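Local coordinates for protein ATP-dependent protease (Xanthomonas campestris pv. campestris, PDB 7CAY) that probably binds protein substrates, like the N-terminal domain of Lon peptidases, at residues T6-F11 with R91-Q96. Numbering follows the deposited sequence.
Sequences TSLPLF and RRFRVQ
Leu8 lays its CD2 methyl over one face of the Phe93 ring in a CH-pi contact, 4.0 Å from the ring centroid and 26° off the normal, displaced toward the rim. Phe93 CE2 is the ring atom nearest Leu8 CD2, at 3.7 Å. The two side chains meet roughly at right angles. CG of Leu8 stands anti to the backbone N (chi1 -173°), which carries the branch to the ring. Leu10 slides past Phe93 in the opposing direction, and its CD2 meets the far end of the ring obliquely, 3.9 Å from CZ. Its other methyl, CD1, reaches tip to tip toward Val95 CG2, 4.1 Å away; that valine methyl also lies at the ring edge, in plane. These residues belong to the curled mixed sheet of a Lon-type substrate-binding domain, where strands 6-13 and 83-100 are not direct neighbours but each pair antiparallel with strand 106-112. The short segments cross at 99°, their axes 9.7 Å apart, and the bridging between them is wholly apolar. Val110 of the intervening strand touches Phe93, while Cys49 of strand 47-51 packs on both Phe93 and Val95. Arg92 and Arg94, which do not meet 6-11, both form salt bridges to Asp179.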
loop_
_atom_site.group_PDB
_atom_site.type_symbol
_atom_site.label_atom_id
_atom_site.label_comp_id
_atom_site.label_asym_id
_atom_site.label_seq_id
_atom_site.Cartn_x
_atom_site.Cartn_y
_atom_site.Cartn_z
ATOM N N THR A 6 -13.652 10.848 0.099
ATOM C CA THR A 6 -12.821 11.519 -0.889
ATOM C C THR A 6 -12.698 10.646 -2.129
ATOM O O THR A 6 -12.490 9.434 -2.026
ATOM C CB THR A 6 -11.422 11.830 -0.316
ATOM O OG1 THR A 6 -11.487 12.993 0.521
ATOM C CG2 THR A 6 -10.408 12.062 -1.427
ATOM N N SER A 7 -12.841 11.264 -3.300
ATOM C CA SER A 7 -12.602 10.571 -4.560
ATOM C C SER A 7 -11.102 10.522 -4.822
ATOM O O SER A 7 -10.436 11.563 -4.848
ATOM C CB SER A 7 -13.332 11.270 -5.705
ATOM N N LEU A 8 -10.567 9.316 -5.011
ATOM C CA LEU A 8 -9.135 9.122 -5.174
ATOM C C LEU A 8 -8.875 8.266 -6.408
ATOM O O LEU A 8 -9.501 7.203 -6.568
ATOM C CB LEU A 8 -8.529 8.461 -3.928
ATOM C CG LEU A 8 -7.006 8.341 -3.855
ATOM C CD1 LEU A 8 -6.366 9.705 -3.636
ATOM C CD2 LEU A 8 -6.597 7.370 -2.758
ATOM N N PRO A 9 -7.978 8.685 -7.301
ATOM C CA PRO A 9 -7.628 7.838 -8.447
ATOM C C PRO A 9 -6.860 6.604 -8.001
ATOM O O PRO A 9 -5.951 6.681 -7.170
ATOM C CB PRO A 9 -6.756 8.753 -9.318
ATOM C CG PRO A 9 -7.033 10.146 -8.826
ATOM C CD PRO A 9 -7.325 10.003 -7.367
ATOM N N LEU A 10 -7.226 5.459 -8.568
ATOM C CA LEU A 10 -6.679 4.172 -8.160
ATOM C C LEU A 10 -5.825 3.587 -9.277
ATOM O O LEU A 10 -6.264 3.515 -10.429
ATOM C CB LEU A 10 -7.799 3.198 -7.787
ATOM C CG LEU A 10 -8.847 3.717 -6.798
ATOM C CD1 LEU A 10 -9.821 2.611 -6.418
ATOM C CD2 LEU A 10 -8.191 4.310 -5.564
ATOM N N PHE A 11 -4.605 3.170 -8.929
ATOM C CA PHE A 11 -3.686 2.519 -9.855
ATOM C C PHE A 11 -3.679 1.020 -9.608
ATOM O O PHE A 11 -3.473 0.586 -8.465
ATOM C CB PHE A 11 -2.274 3.078 -9.702
ATOM C CG PHE A 11 -2.030 4.330 -10.495
ATOM C CD1 PHE A 11 -2.909 5.396 -10.416
ATOM C CD2 PHE A 11 -0.918 4.443 -11.315
ATOM C CE1 PHE A 11 -2.690 6.549 -11.144
ATOM C CE2 PHE A 11 -0.690 5.599 -12.043
ATOM C CZ PHE A 11 -1.578 6.652 -11.958
ATOM N N ARG A 91 -1.150 6.365 3.736
ATOM C CA ARG A 91 -2.372 6.007 4.442
ATOM C C ARG A 91 -3.121 4.884 3.736
ATOM O O ARG A 91 -3.043 4.727 2.515
ATOM C CB ARG A 91 -3.292 7.220 4.577
ATOM C CG ARG A 91 -2.736 8.345 5.427
ATOM C CD ARG A 91 -3.669 9.542 5.386
ATOM N NE ARG A 91 -3.840 10.040 4.025
ATOM C CZ ARG A 91 -4.715 10.978 3.677
ATOM N NH1 ARG A 91 -5.508 11.520 4.589
ATOM N NH2 ARG A 91 -4.799 11.372 2.413
ATOM N N ARG A 92 -3.859 4.107 4.523
ATOM C CA ARG A 92 -4.739 3.078 3.991
ATOM C C ARG A 92 -6.150 3.627 3.834
ATOM O O ARG A 92 -6.592 4.487 4.599
ATOM C CB ARG A 92 -4.763 1.851 4.903
ATOM C CG ARG A 92 -3.441 1.122 5.004
ATOM C CD ARG A 92 -3.483 0.060 6.089
ATOM N NE ARG A 92 -3.943 0.608 7.362
ATOM C CZ ARG A 92 -5.101 0.301 7.937
ATOM N NH1 ARG A 92 -5.923 -0.565 7.367
ATOM N NH2 ARG A 92 -5.432 0.858 9.092
ATOM N N PHE A 93 -6.859 3.118 2.828
ATOM C CA PHE A 93 -8.217 3.562 2.562
ATOM C C PHE A 93 -9.093 2.368 2.218
ATOM O O PHE A 93 -8.605 1.279 1.904
ATOM C CB PHE A 93 -8.268 4.601 1.431
ATOM C CG PHE A 93 -7.633 4.144 0.151
ATOM C CD1 PHE A 93 -8.338 3.367 -0.754
ATOM C CD2 PHE A 93 -6.336 4.512 -0.162
ATOM C CE1 PHE A 93 -7.757 2.953 -1.938
ATOM C CE2 PHE A 93 -5.749 4.103 -1.346
ATOM C CZ PHE A 93 -6.462 3.324 -2.235
ATOM N N ARG A 94 -10.403 2.592 2.288
ATOM C CA ARG A 94 -11.405 1.614 1.888
ATOM C C ARG A 94 -12.152 2.143 0.670
ATOM O O ARG A 94 -12.562 3.308 0.650
ATOM C CB ARG A 94 -12.388 1.333 3.026
ATOM C CG ARG A 94 -11.732 1.157 4.378
ATOM C CD ARG A 94 -12.709 0.597 5.402
ATOM N NE ARG A 94 -12.129 0.561 6.741
ATOM C CZ ARG A 94 -12.374 1.464 7.685
ATOM N NH1 ARG A 94 -11.798 1.353 8.874
ATOM N NH2 ARG A 94 -13.201 2.473 7.442
ATOM N N VAL A 95 -12.326 1.291 -0.338
ATOM C CA VAL A 95 -13.046 1.677 -1.551
ATOM C C VAL A 95 -14.533 1.466 -1.283
ATOM O O VAL A 95 -15.024 0.337 -1.309
ATOM C CB VAL A 95 -12.574 0.889 -2.778
ATOM C CG1 VAL A 95 -13.180 1.471 -4.041
ATOM C CG2 VAL A 95 -11.052 0.891 -2.866
ATOM N N GLN A 96 -15.256 2.557 -1.007
ATOM C CA GLN A 96 -16.702 2.456 -0.823
ATOM C C GLN A 96 -17.385 2.056 -2.124
ATOM O O GLN A 96 -18.297 1.219 -2.126
ATOM C CB GLN A 96 -17.264 3.784 -0.315
ATOM C CG GLN A 96 -16.518 4.370 0.873
ATOM C CD GLN A 96 -17.121 3.968 2.207
ATOM O OE1 GLN A 96 -16.403 3.716 3.173
ATOM N NE2 GLN A 96 -18.450 3.916 2.268
#